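Local coordinates for protein soluble lytic transglycosylase B3 (Pseudomonas aeruginosa, PDB 5ANZ) that probably cleaves the glycan strands of peptidoglycan as a lytic transglycosylase in bacterial cell-wall turnover, and binds a calcium ion, at residues G254-L259 with R348-W353; D133-V138 with S342-G347; E367-L372 with A388-A393; Q113-Q118 with S145-H150. One frame throughout, in Å; residues are numbered along the deposited sequence.

In the fold
Interactions 2 and 4 form one neighbourhood of the lysozyme-like transglycosylase region. Their centres are 12 Å apart, and they meet through a probable hydrogen bond from Gln113 NE2 to Phe343 O (3.0 Å). The side chains of Val138 (interaction 2) and Tyr147 (interaction 4) each lie about 11 Å from that of Tyr326, a residue known to bind N-acetyl-D-glucosamine, although no sugar is bound here. Residues 342-347 run directly into 348-353, so interactions 1 and 2 adjoin there, although their segments alternate along the chain; their centres are 18 Å apart. Interaction 3 belongs to the putative peptidoglycan-binding region, its centre 37 Å from that of interaction 2 and 41 Å from that of interaction 4.

Interaction 1 of 4, residues G254-L259 with R348-W353; sequences GFEVRL and RIVGAW
Glu256 joins strand 254-258 of a five-stranded antiparallel sheet to the loop that follows helix 330-343, its carboxylate accepting two successive backbone N-H groups in a bidentate grip. The CA-CB bond already points at the loop. From CB the chain runs straight out: CG is anti to the backbone N (chi1 -172°), and the rest stays extended, which delivers CD to within 3.4 Å of Val350 N. At the tip the two oxygens divide the work. OE1 accepts Val350 N at 2.8 Å with an N-H...O angle of 165°, and OE2 accepts Gly351 N at 2.7 Å with an angle of 162°. Both bonds use syn lone pairs, each on the side facing the other oxygen, so the pair of nearly straight bonds should fix the rotation of the carboxylate. Apolar atoms flank it: Ile349 CG2 lies 3.5 Å from OE2, while Val350 CB is 3.6 Å from OE1. The Glu256 side chain also touches Phe314 of strand 313-316 and Val287. The contact lies at the surface, and OE1 accepts a second bond there, the third for the carboxylate, from a water 2.6 Å away that also donates to Arg348 O at 3.1 Å.

Interaction 2 of 4, residues D133-V138 with S342-G347; sequences DADAVV and SFKGGG
Asp135 and Lys344 cross at about a right angle where the first turn of helix 134-145 meets the end of helix 330-343, within the helical framework of a lysozyme-clan transglycosylase region. That second helix closes in a Schellman motif, with Gly345, at positive phi, as its C-prime residue. Lys344 sets out along the side of the contact and then bends at chi3 (128°) and chi4 (62°), which turns its ammonium group back onto the aspartate. NZ meets OD2 in a salt bridge of 2.9 Å, coming from the syn side and 19° out of the carboxylate plane. The aliphatic part of the lysine passes the same oxygen, with CD 3.4 Å from OD2. This bridge lies toward the solvent side of a contact whose apolar half is buried. There Phe343 leaves its backbone toward helix 134-145 and presents its ring edge to that helix's backbone: Asp135 O lies near the ring plane, 3.5 Å from CE2. Val138 reaches the same end of the ring obliquely, CG1 standing 3.8 Å from both CE2 and CZ. Leu116 of helix 106-118 packs on Asp135, Val138 and Phe343, and Tyr147 also touches the last two. A water accepts from Lys344 NZ at 2.9 Å and donates weakly to Asp135 OD1 at 3.3 Å, linking the ammonium group to the second carboxylate oxygen.

Interaction 3 of 4, residues E367-L372 with A388-A393; sequences ELQRQL and ANTRKA
With chi1 at -77°, Gln369 holds CG anti to its carbonyl carbon, and the extended chain beyond carries the amide across to Thr390. On the facing helix the threonine, at chi1 -60°, sets OG1 beside its own backbone N and leaves CG2 beside the carbonyl carbon. The two side chains cross at about a right angle, and Gln369 NE2 donates to Thr390 OG1 at 3.0 Å, by a nearly straight bond lying almost in the amide plane. Both ends of this amide are engaged: OE1 accepts from Gly384 N, and NE2 also donates to Asp383 OD1. Such bonds pin its rotation in a buried setting and tie in the connection between the helices. The methyl branch of the threonine adds packing, CG2 lying 4.1 Å from Gln369 CG. A turn further on, Leu372 points at Ala393 and uses both methyls: CD1 rests 4.1 Å from its CB, while CD2 is 3.8 Å from its carbonyl O. The axes of the two helical segments approach to 10.7 Å at 54°. Leu368 extends the apolar layer to helix 411-417 through Leu414 and Leu417, consistent with the small three-helix fold of PG_binding_1 peptidoglycan-binding domains.

Interaction 4 of 4, residues Q113-Q118 with S145-H150; sequences QARLAQ and SNYGSH
Arg115 of helix 106-118 reaches Tyr147 in the type I' beta turn from Asn146 to Ser149, just after helix 134-145. The arginine leaves its helix toward the turn; chi1 (-64°) sets CG beside the tyrosine, and the bend at chi2 (-59°) turns the rest of the chain toward the turn's backbone. CG lies 4.1 Å from Tyr147 CG in an oblique approach. Farther out, Tyr147 CB sits over one face of the guanidinium, toward its rim and 3.7 Å from NH1. NH1 is also 2.9 Å from Tyr147 O, which places the cationic group beside a turn carbonyl. Guanidinium and phenol ring are inclined by 43°. In the lysozyme-like fold the turn leads from helix 134-145 toward the short strand 154-155, and the tyrosine ring bends away from Arg115 into the protein. There it packs against Leu339 of helix 330-343, its OH hydrogen-bonded to Arg108 O; the arginine, for its part, also touches Trp141. Polar side chains in and beside the turn bond to one another and to its backbone. Ser145 OG accepts Gly148 N at 2.9 Å, an ST motif, and is held as well by a hydrogen bond with Gln204 O. Asn146 ND2 donates to Ser149 OG at 2.9 Å, and the same hydroxyl lies 2.8 Å from His150 ND1, hydrogen-bonded at the edge of the imidazole.

Interaction 1 of 4, residues G254-L259 with R348-W353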
loop_
_atom_site.group_PDB
_atom_site.type_symbol
_atom_site.label_atom_id
_atom_site.label_comp_id
_atom_site.label_asym_id
_atom_site.label_seq_id
_atom_site.Cartn_x
_atom_site.Cartn_y
_atom_site.Cartn_z
ATOM N N GLY A 254 15.274 3.171 -2.320
ATOM C CA GLY A 254 16.058 2.313 -1.464
ATOM C C GLY A 254 16.817 1.354 -2.338
ATOM O O GLY A 254 16.798 1.450 -3.572
ATOM N N PHE A 255 17.518 0.439 -1.699
ATOM C CA PHE A 255 18.317 -0.512 -2.459
ATOM C C PHE A 255 18.701 -1.692 -1.588
ATOM O O PHE A 255 18.715 -1.600 -0.358
ATOM C CB PHE A 255 19.577 0.173 -3.026
ATOM C CG PHE A 255 20.276 1.078 -2.038
ATOM C CD1 PHE A 255 21.180 0.572 -1.128
ATOM C CD2 PHE A 255 20.010 2.437 -2.021
ATOM C CE1 PHE A 255 21.816 1.398 -0.224
ATOM C CE2 PHE A 255 20.637 3.266 -1.121
ATOM C CZ PHE A 255 21.541 2.749 -0.217
ATOM N N GLU A 256 19.029 -2.805 -2.231
ATOM C CA GLU A 256 19.466 -3.980 -1.500
ATOM C C GLU A 256 20.852 -3.800 -0.916
ATOM O O GLU A 256 21.705 -3.153 -1.518
ATOM C CB GLU A 256 19.440 -5.207 -2.417
ATOM C CG GLU A 256 19.702 -6.492 -1.670
ATOM C CD GLU A 256 19.598 -7.714 -2.554
ATOM O OE1 GLU A 256 19.445 -7.546 -3.790
ATOM O OE2 GLU A 256 19.663 -8.835 -2.002
ATOM N N VAL A 257 21.077 -4.379 0.260
ATOM C CA VAL A 257 22.366 -4.301 0.927
ATOM C C VAL A 257 22.779 -5.663 1.451
ATOM O O VAL A 257 21.986 -6.601 1.464
ATOM C CB VAL A 257 22.359 -3.304 2.094
ATOM C CG1 VAL A 257 22.057 -1.894 1.577
ATOM C CG2 VAL A 257 21.335 -3.733 3.166
ATOM N N ARG A 258 24.036 -5.759 1.864
ATOM C CA ARG A 258 24.544 -6.954 2.515
ATOM C C ARG A 258 24.842 -6.641 3.979
ATOM O O ARG A 258 25.539 -5.676 4.278
ATOM C CB ARG A 258 25.810 -7.458 1.808
ATOM C CG ARG A 258 26.485 -8.626 2.495
ATOM C CD ARG A 258 27.868 -8.894 1.905
ATOM N NE ARG A 258 27.810 -9.287 0.498
ATOM C CZ ARG A 258 28.881 -9.476 -0.270
ATOM N NH1 ARG A 258 30.099 -9.302 0.228
ATOM N NH2 ARG A 258 28.735 -9.836 -1.538
ATOM N N LEU A 259 24.310 -7.455 4.883
ATOM C CA LEU A 259 24.570 -7.274 6.313
ATOM C C LEU A 259 25.772 -8.081 6.779
ATOM O O LEU A 259 26.002 -9.189 6.297
ATOM C CB LEU A 259 23.349 -7.671 7.133
ATOM C CG LEU A 259 22.112 -6.831 6.819
ATOM C CD1 LEU A 259 20.918 -7.247 7.660
ATOM C CD2 LEU A 259 22.440 -5.355 7.026
ATOM N N ARG A 348 15.864 -6.811 -9.453
ATOM C CA ARG A 348 15.882 -8.165 -8.970
ATOM C C ARG A 348 16.868 -8.265 -7.823
ATOM O O ARG A 348 17.685 -7.371 -7.585
ATOM C CB ARG A 348 16.135 -9.128 -10.124
ATOM C CG ARG A 348 17.367 -9.946 -10.101
ATOM C CD ARG A 348 17.530 -10.487 -11.508
ATOM N NE ARG A 348 17.445 -9.440 -12.534
ATOM C CZ ARG A 348 17.922 -8.198 -12.412
ATOM N NH1 ARG A 348 18.537 -7.797 -11.301
ATOM N NH2 ARG A 348 17.777 -7.342 -13.410
ATOM N N ILE A 349 16.709 -9.332 -7.065
ATOM C CA ILE A 349 17.237 -9.406 -5.723
ATOM C C ILE A 349 18.375 -10.407 -5.655
ATOM O O ILE A 349 18.222 -11.554 -6.080
ATOM C CB ILE A 349 16.108 -9.780 -4.755
ATOM C CG1 ILE A 349 14.984 -8.741 -4.870
ATOM C CG2 ILE A 349 16.622 -9.891 -3.332
ATOM C CD1 ILE A 349 13.712 -9.134 -4.153
ATOM N N VAL A 350 19.518 -9.964 -5.133
ATOM C CA VAL A 350 20.720 -10.800 -5.044
ATOM C C VAL A 350 20.644 -11.839 -3.920
ATOM O O VAL A 350 21.004 -12.999 -4.104
ATOM C CB VAL A 350 21.974 -9.927 -4.829
ATOM C CG1 VAL A 350 23.210 -10.785 -4.619
ATOM C CG2 VAL A 350 22.163 -8.970 -6.001
ATOM N N GLY A 351 20.182 -11.425 -2.745
ATOM C CA GLY A 351 20.116 -12.340 -1.624
ATOM C C GLY A 351 18.985 -13.334 -1.813
ATOM O O GLY A 351 17.890 -12.970 -2.228
ATOM N N ALA A 352 19.243 -14.594 -1.497
ATOM C CA ALA A 352 18.235 -15.629 -1.692
ATOM C C ALA A 352 17.126 -15.543 -0.651
ATOM O O ALA A 352 17.352 -15.118 0.479
ATOM C CB ALA A 352 18.886 -17.021 -1.667
ATOM N N TRP A 353 15.920 -15.931 -1.051
ATOM C CA TRP A 353 14.810 -16.037 -0.115
ATOM C C TRP A 353 14.882 -17.363 0.643
ATOM O O TRP A 353 15.237 -18.393 0.066
ATOM C CB TRP A 353 13.469 -15.934 -0.839
ATOM C CG TRP A 353 13.221 -14.599 -1.455
ATOM C CD1 TRP A 353 13.384 -14.255 -2.764
ATOM C CD2 TRP A 353 12.770 -13.422 -0.782
ATOM N NE1 TRP A 353 13.055 -12.935 -2.949
ATOM C CE2 TRP A 353 12.674 -12.399 -1.748
ATOM C CE3 TRP A 353 12.428 -13.135 0.544
ATOM C CZ2 TRP A 353 12.260 -11.105 -1.428
ATOM C CZ3 TRP A 353 12.019 -11.850 0.863
ATOM C CH2 TRP A 353 11.937 -10.851 -0.122
HETATM O O HOH W 1 19.866 -5.990 -5.826
#

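Interaction 2 of 4, residues D133-V138 with S342-G347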
loop_
_atom_site.group_PDB
_atom_site.type_symbol
_atom_site.label_atom_id
_atom_site.label_comp_id
_atom_site.label_asym_id
_atom_site.label_seq_id
_atom_site.Cartn_x
_atom_site.Cartn_y
_atom_site.Cartn_z
ATOM N N ASP A 133 9.364 11.179 -10.490
ATOM C CA ASP A 133 9.899 10.307 -11.528
ATOM C C ASP A 133 8.805 9.521 -12.231
ATOM O O ASP A 133 7.952 8.916 -11.581
ATOM C CB ASP A 133 10.933 9.353 -10.929
ATOM C CG ASP A 133 12.121 10.101 -10.350
ATOM O OD1 ASP A 133 13.052 10.411 -11.113
ATOM O OD2 ASP A 133 12.106 10.426 -9.150
ATOM N N ALA A 134 8.856 9.522 -13.560
ATOM C CA ALA A 134 7.855 8.841 -14.369
ATOM C C ALA A 134 7.788 7.361 -14.027
ATOM O O ALA A 134 6.707 6.773 -14.039
ATOM C CB ALA A 134 8.153 9.015 -15.849
ATOM N N ASP A 135 8.945 6.754 -13.750
ATOM C CA ASP A 135 8.973 5.310 -13.530
ATOM C C ASP A 135 8.216 4.956 -12.266
ATOM O O ASP A 135 7.554 3.918 -12.197
ATOM C CB ASP A 135 10.402 4.777 -13.445
ATOM C CG ASP A 135 11.124 4.783 -14.792
ATOM O OD1 ASP A 135 10.472 4.971 -15.846
ATOM O OD2 ASP A 135 12.360 4.581 -14.785
ATOM N N ALA A 136 8.282 5.831 -11.262
ATOM C CA ALA A 136 7.553 5.596 -10.019
ATOM C C ALA A 136 6.046 5.795 -10.209
ATOM O O ALA A 136 5.264 4.991 -9.719
ATOM C CB ALA A 136 8.061 6.506 -8.910
ATOM N N VAL A 137 5.656 6.844 -10.931
ATOM C CA VAL A 137 4.237 7.056 -11.278
ATOM C C VAL A 137 3.676 5.839 -12.009
ATOM O O VAL A 137 2.606 5.327 -11.664
ATOM C CB VAL A 137 4.062 8.308 -12.145
ATOM C CG1 VAL A 137 2.603 8.469 -12.591
ATOM C CG2 VAL A 137 4.481 9.556 -11.373
ATOM N N VAL A 138 4.404 5.351 -13.009
ATOM C CA VAL A 138 3.914 4.212 -13.766
ATOM C C VAL A 138 3.925 2.930 -12.919
ATOM O O VAL A 138 3.036 2.100 -13.046
ATOM C CB VAL A 138 4.712 4.029 -15.078
ATOM C CG1 VAL A 138 4.386 2.687 -15.754
ATOM C CG2 VAL A 138 4.389 5.199 -16.042
ATOM N N SER A 342 12.650 -2.167 -12.346
ATOM C CA SER A 342 12.587 -3.167 -13.414
ATOM C C SER A 342 12.383 -2.556 -14.797
ATOM O O SER A 342 12.812 -3.106 -15.803
ATOM C CB SER A 342 11.458 -4.160 -13.144
ATOM O OG SER A 342 11.663 -4.891 -11.950
ATOM N N PHE A 343 11.703 -1.417 -14.864
ATOM C CA PHE A 343 11.474 -0.812 -16.174
ATOM C C PHE A 343 12.788 -0.473 -16.878
ATOM O O PHE A 343 12.852 -0.477 -18.097
ATOM C CB PHE A 343 10.621 0.457 -16.056
ATOM C CG PHE A 343 9.245 0.231 -15.488
ATOM C CD1 PHE A 343 8.532 -0.929 -15.743
ATOM C CD2 PHE A 343 8.647 1.225 -14.708
ATOM C CE1 PHE A 343 7.256 -1.115 -15.214
ATOM C CE2 PHE A 343 7.364 1.057 -14.155
ATOM C CZ PHE A 343 6.659 -0.104 -14.412
ATOM N N LYS A 344 13.824 -0.204 -16.081
ATOM C CA LYS A 344 15.133 0.173 -16.607
ATOM C C LYS A 344 16.138 -0.967 -16.487
ATOM O O LYS A 344 17.345 -0.753 -16.686
ATOM C CB LYS A 344 15.679 1.402 -15.880
ATOM C CG LYS A 344 14.821 2.646 -16.045
ATOM C CD LYS A 344 15.561 3.898 -15.602
ATOM C CE LYS A 344 15.515 4.973 -16.686
ATOM N NZ LYS A 344 14.126 5.422 -16.988
ATOM N N GLY A 345 15.650 -2.161 -16.183
ATOM C CA GLY A 345 16.509 -3.339 -16.166
ATOM C C GLY A 345 17.047 -3.713 -14.804
ATOM O O GLY A 345 17.941 -4.558 -14.686
ATOM N N GLY A 346 16.512 -3.095 -13.762
ATOM C CA GLY A 346 16.893 -3.449 -12.415
ATOM C C GLY A 346 15.832 -4.315 -11.760
ATOM O O GLY A 346 15.141 -5.078 -12.420
ATOM N N GLY A 347 15.722 -4.207 -10.447
ATOM C CA GLY A 347 14.590 -4.774 -9.735
ATOM C C GLY A 347 14.701 -6.223 -9.322
ATOM O O GLY A 347 13.739 -6.845 -8.879
HETATM O O HOH W 2 12.228 3.755 -18.397
#

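Interaction 3 of 4, residues E367-L372 with A388-A393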
loop_
_atom_site.group_PDB
_atom_site.type_symbol
_atom_site.label_atom_id
_atom_site.label_comp_id
_atom_site.label_asym_id
_atom_site.label_seq_id
_atom_site.Cartn_x
_atom_site.Cartn_y
_atom_site.Cartn_z
ATOM N N GLU A 367 -2.177 -17.099 18.129
ATOM C CA GLU A 367 -1.577 -18.056 19.045
ATOM C C GLU A 367 -0.199 -17.564 19.473
ATOM O O GLU A 367 0.163 -17.676 20.647
ATOM C CB GLU A 367 -1.468 -19.443 18.412
ATOM C CG GLU A 367 -1.118 -20.538 19.413
ATOM C CD GLU A 367 -0.894 -21.891 18.760
ATOM O OE1 GLU A 367 -1.091 -22.012 17.530
ATOM O OE2 GLU A 367 -0.513 -22.836 19.485
ATOM N N LEU A 368 0.562 -17.028 18.518
ATOM C CA LEU A 368 1.903 -16.523 18.807
ATOM C C LEU A 368 1.859 -15.437 19.862
ATOM O O LEU A 368 2.676 -15.422 20.792
ATOM C CB LEU A 368 2.566 -15.980 17.538
ATOM C CG LEU A 368 3.876 -15.220 17.798
ATOM C CD1 LEU A 368 4.913 -16.161 18.370
ATOM C CD2 LEU A 368 4.379 -14.553 16.528
ATOM N N GLN A 369 0.915 -14.515 19.708
ATOM C CA GLN A 369 0.798 -13.404 20.648
ATOM C C GLN A 369 0.428 -13.907 22.035
ATOM O O GLN A 369 0.943 -13.402 23.043
ATOM C CB GLN A 369 -0.228 -12.385 20.152
ATOM C CG GLN A 369 0.305 -11.492 19.025
ATOM C CD GLN A 369 -0.777 -10.668 18.355
ATOM O OE1 GLN A 369 -1.927 -11.091 18.266
ATOM N NE2 GLN A 369 -0.408 -9.482 17.879
ATOM N N ARG A 370 -0.452 -14.908 22.093
ATOM C CA ARG A 370 -0.862 -15.469 23.380
ATOM C C ARG A 370 0.290 -16.233 24.044
ATOM O O ARG A 370 0.459 -16.187 25.272
ATOM C CB ARG A 370 -2.089 -16.372 23.205
ATOM C CG ARG A 370 -3.363 -15.617 22.856
ATOM C CD ARG A 370 -4.552 -16.565 22.754
ATOM N NE ARG A 370 -5.805 -15.865 22.489
ATOM C CZ ARG A 370 -6.830 -16.397 21.833
ATOM N NH1 ARG A 370 -6.754 -17.641 21.376
ATOM N NH2 ARG A 370 -7.936 -15.692 21.638
ATOM N N GLN A 371 1.094 -16.919 23.237
ATOM C CA GLN A 371 2.221 -17.688 23.765
ATOM C C GLN A 371 3.328 -16.768 24.264
ATOM O O GLN A 371 3.973 -17.052 25.279
ATOM C CB GLN A 371 2.773 -18.644 22.702
ATOM C CG GLN A 371 1.963 -19.924 22.540
ATOM C CD GLN A 371 2.225 -20.903 23.660
ATOM O OE1 GLN A 371 3.070 -21.791 23.537
ATOM N NE2 GLN A 371 1.515 -20.737 24.770
ATOM N N LEU A 372 3.541 -15.663 23.554
ATOM C CA LEU A 372 4.535 -14.676 23.971
ATOM C C LEU A 372 4.149 -14.092 25.325
ATOM O O LEU A 372 4.980 -14.013 26.244
ATOM C CB LEU A 372 4.667 -13.559 22.927
ATOM C CG LEU A 372 5.350 -13.920 21.608
ATOM C CD1 LEU A 372 5.032 -12.888 20.542
ATOM C CD2 LEU A 372 6.862 -14.053 21.812
ATOM N N ALA A 388 4.545 -3.189 15.752
ATOM C CA ALA A 388 5.744 -2.826 16.500
ATOM C C ALA A 388 5.810 -3.500 17.871
ATOM O O ALA A 388 6.868 -3.981 18.282
ATOM C CB ALA A 388 5.822 -1.322 16.657
ATOM N N ASN A 389 4.691 -3.515 18.584
ATOM C CA ASN A 389 4.660 -4.098 19.921
ATOM C C ASN A 389 4.939 -5.592 19.887
ATOM O O ASN A 389 5.674 -6.121 20.718
ATOM C CB ASN A 389 3.311 -3.841 20.593
ATOM C CG ASN A 389 3.032 -2.368 20.794
ATOM O OD1 ASN A 389 3.951 -1.567 20.972
ATOM N ND2 ASN A 389 1.755 -2.000 20.770
ATOM N N THR A 390 4.338 -6.278 18.927
ATOM C CA THR A 390 4.549 -7.710 18.815
ATOM C C THR A 390 5.985 -8.014 18.391
ATOM O O THR A 390 6.586 -8.968 18.870
ATOM C CB THR A 390 3.562 -8.346 17.827
ATOM O OG1 THR A 390 2.225 -8.118 18.290
ATOM C CG2 THR A 390 3.804 -9.833 17.734
ATOM N N ARG A 391 6.545 -7.196 17.507
ATOM C CA ARG A 391 7.912 -7.420 17.064
ATOM C C ARG A 391 8.872 -7.268 18.240
ATOM O O ARG A 391 9.859 -7.996 18.357
ATOM C CB ARG A 391 8.281 -6.461 15.921
ATOM C CG ARG A 391 7.598 -6.819 14.605
ATOM C CD ARG A 391 8.201 -6.076 13.423
ATOM N NE ARG A 391 8.026 -4.633 13.548
ATOM C CZ ARG A 391 6.971 -3.966 13.094
ATOM N NH1 ARG A 391 5.986 -4.611 12.477
ATOM N NH2 ARG A 391 6.901 -2.651 13.255
ATOM N N LYS A 392 8.560 -6.330 19.122
ATOM C CA LYS A 392 9.350 -6.118 20.326
ATOM C C LYS A 392 9.363 -7.389 21.176
ATOM O O LYS A 392 10.413 -7.841 21.650
ATOM C CB LYS A 392 8.781 -4.940 21.119
ATOM C CG LYS A 392 9.741 -4.312 22.099
ATOM C CD LYS A 392 9.133 -3.058 22.713
ATOM C CE LYS A 392 10.110 -2.383 23.658
ATOM N NZ LYS A 392 11.351 -1.948 22.952
ATOM N N ALA A 393 8.179 -7.966 21.353
ATOM C CA ALA A 393 8.018 -9.176 22.141
ATOM C C ALA A 393 8.713 -10.339 21.466
ATOM O O ALA A 393 9.341 -11.169 22.117
ATOM C CB ALA A 393 6.549 -9.482 22.330
#

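Interaction 4 of 4, residues Q113-Q118 with S145-H150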
loop_
_atom_site.group_PDB
_atom_site.type_symbol
_atom_site.label_atom_id
_atom_site.label_comp_id
_atom_site.label_asym_id
_atom_site.label_seq_id
_atom_site.Cartn_x
_atom_site.Cartn_y
_atom_site.Cartn_z
ATOM N N GLN A 113 6.649 -0.804 -19.362
ATOM C CA GLN A 113 7.564 -0.244 -20.343
ATOM C C GLN A 113 6.800 0.257 -21.562
ATOM O O GLN A 113 7.165 1.282 -22.156
ATOM C CB GLN A 113 8.603 -1.277 -20.762
ATOM C CG GLN A 113 9.589 -1.592 -19.643
ATOM C CD GLN A 113 10.390 -2.850 -19.915
ATOM O OE1 GLN A 113 9.922 -3.757 -20.608
ATOM N NE2 GLN A 113 11.617 -2.902 -19.391
ATOM N N ALA A 114 5.746 -0.459 -21.942
ATOM C CA ALA A 114 4.944 -0.043 -23.088
ATOM C C ALA A 114 4.182 1.247 -22.771
ATOM O O ALA A 114 4.039 2.111 -23.644
ATOM C CB ALA A 114 3.983 -1.135 -23.498
ATOM N N ARG A 115 3.694 1.369 -21.531
ATOM C CA ARG A 115 2.987 2.582 -21.121
ATOM C C ARG A 115 3.915 3.788 -21.042
ATOM O O ARG A 115 3.521 4.911 -21.350
ATOM C CB ARG A 115 2.301 2.367 -19.776
ATOM C CG ARG A 115 1.215 1.296 -19.844
ATOM C CD ARG A 115 0.155 1.684 -20.855
ATOM N NE ARG A 115 -0.833 0.629 -21.054
ATOM C CZ ARG A 115 -2.081 0.676 -20.603
ATOM N NH1 ARG A 115 -2.503 1.731 -19.926
ATOM N NH2 ARG A 115 -2.911 -0.332 -20.837
ATOM N N LEU A 116 5.143 3.554 -20.603
ATOM C CA LEU A 116 6.120 4.624 -20.499
ATOM C C LEU A 116 6.382 5.211 -21.888
ATOM O O LEU A 116 6.563 6.422 -22.035
ATOM C CB LEU A 116 7.419 4.107 -19.852
ATOM C CG LEU A 116 7.363 4.003 -18.331
ATOM C CD1 LEU A 116 8.438 3.040 -17.830
ATOM C CD2 LEU A 116 7.509 5.391 -17.677
ATOM N N ALA A 117 6.383 4.356 -22.910
ATOM C CA ALA A 117 6.599 4.821 -24.274
ATOM C C ALA A 117 5.351 5.481 -24.837
ATOM O O ALA A 117 5.433 6.530 -25.470
ATOM C CB ALA A 117 7.034 3.672 -25.162
ATOM N N GLN A 118 4.196 4.870 -24.586
ATOM C CA GLN A 118 2.945 5.337 -25.165
ATOM C C GLN A 118 2.598 6.721 -24.650
ATOM O O GLN A 118 2.140 7.580 -25.408
ATOM C CB GLN A 118 1.814 4.362 -24.847
ATOM C CG GLN A 118 0.434 4.835 -25.284
ATOM C CD GLN A 118 -0.679 3.910 -24.814
ATOM O OE1 GLN A 118 -0.434 2.922 -24.115
ATOM N NE2 GLN A 118 -1.908 4.227 -25.193
ATOM N N SER A 145 -3.861 -0.623 -10.409
ATOM C CA SER A 145 -4.947 -1.065 -11.295
ATOM C C SER A 145 -4.461 -1.758 -12.561
ATOM O O SER A 145 -5.197 -1.834 -13.542
ATOM C CB SER A 145 -5.814 0.129 -11.686
ATOM O OG SER A 145 -5.109 1.027 -12.533
ATOM N N ASN A 146 -3.221 -2.255 -12.559
ATOM C CA ASN A 146 -2.655 -2.826 -13.777
ATOM C C ASN A 146 -2.738 -1.846 -14.954
ATOM O O ASN A 146 -3.151 -2.210 -16.052
ATOM C CB ASN A 146 -3.363 -4.131 -14.135
ATOM C CG ASN A 146 -2.479 -5.050 -14.940
ATOM O OD1 ASN A 146 -1.262 -5.096 -14.737
ATOM N ND2 ASN A 146 -3.078 -5.778 -15.874
ATOM N N TYR A 147 -2.346 -0.603 -14.700
ATOM C CA TYR A 147 -2.310 0.454 -15.710
ATOM C C TYR A 147 -3.707 0.728 -16.267
ATOM O O TYR A 147 -3.868 1.020 -17.454
ATOM C CB TYR A 147 -1.340 0.093 -16.835
ATOM C CG TYR A 147 -0.014 -0.464 -16.338
ATOM C CD1 TYR A 147 0.940 0.361 -15.768
ATOM C CD2 TYR A 147 0.295 -1.811 -16.489
ATOM C CE1 TYR A 147 2.149 -0.134 -15.328
ATOM C CE2 TYR A 147 1.513 -2.322 -16.046
ATOM C CZ TYR A 147 2.433 -1.475 -15.466
ATOM O OH TYR A 147 3.622 -1.997 -15.040
ATOM N N GLY A 148 -4.697 0.614 -15.385
ATOM C CA GLY A 148 -6.080 0.906 -15.736
ATOM C C GLY A 148 -6.928 -0.257 -16.216
ATOM O O GLY A 148 -8.108 -0.063 -16.545
ATOM N N SER A 149 -6.377 -1.465 -16.283
ATOM C CA SER A 149 -7.168 -2.593 -16.770
ATOM C C SER A 149 -7.952 -3.310 -15.661
ATOM O O SER A 149 -8.846 -4.105 -15.947
ATOM C CB SER A 149 -6.266 -3.590 -17.491
ATOM O OG SER A 149 -5.495 -4.321 -16.564
ATOM N N HIS A 150 -7.613 -3.040 -14.401
ATOM C CA HIS A 150 -8.288 -3.690 -13.276
ATOM C C HIS A 150 -8.610 -2.662 -12.205
ATOM O O HIS A 150 -7.881 -2.519 -11.218
ATOM C CB HIS A 150 -7.428 -4.814 -12.712
ATOM C CG HIS A 150 -7.381 -6.027 -13.590
ATOM N ND1 HIS A 150 -6.724 -6.047 -14.803
ATOM C CD2 HIS A 150 -7.932 -7.257 -13.441
ATOM C CE1 HIS A 150 -6.863 -7.237 -15.357
ATOM N NE2 HIS A 150 -7.592 -7.991 -14.552
#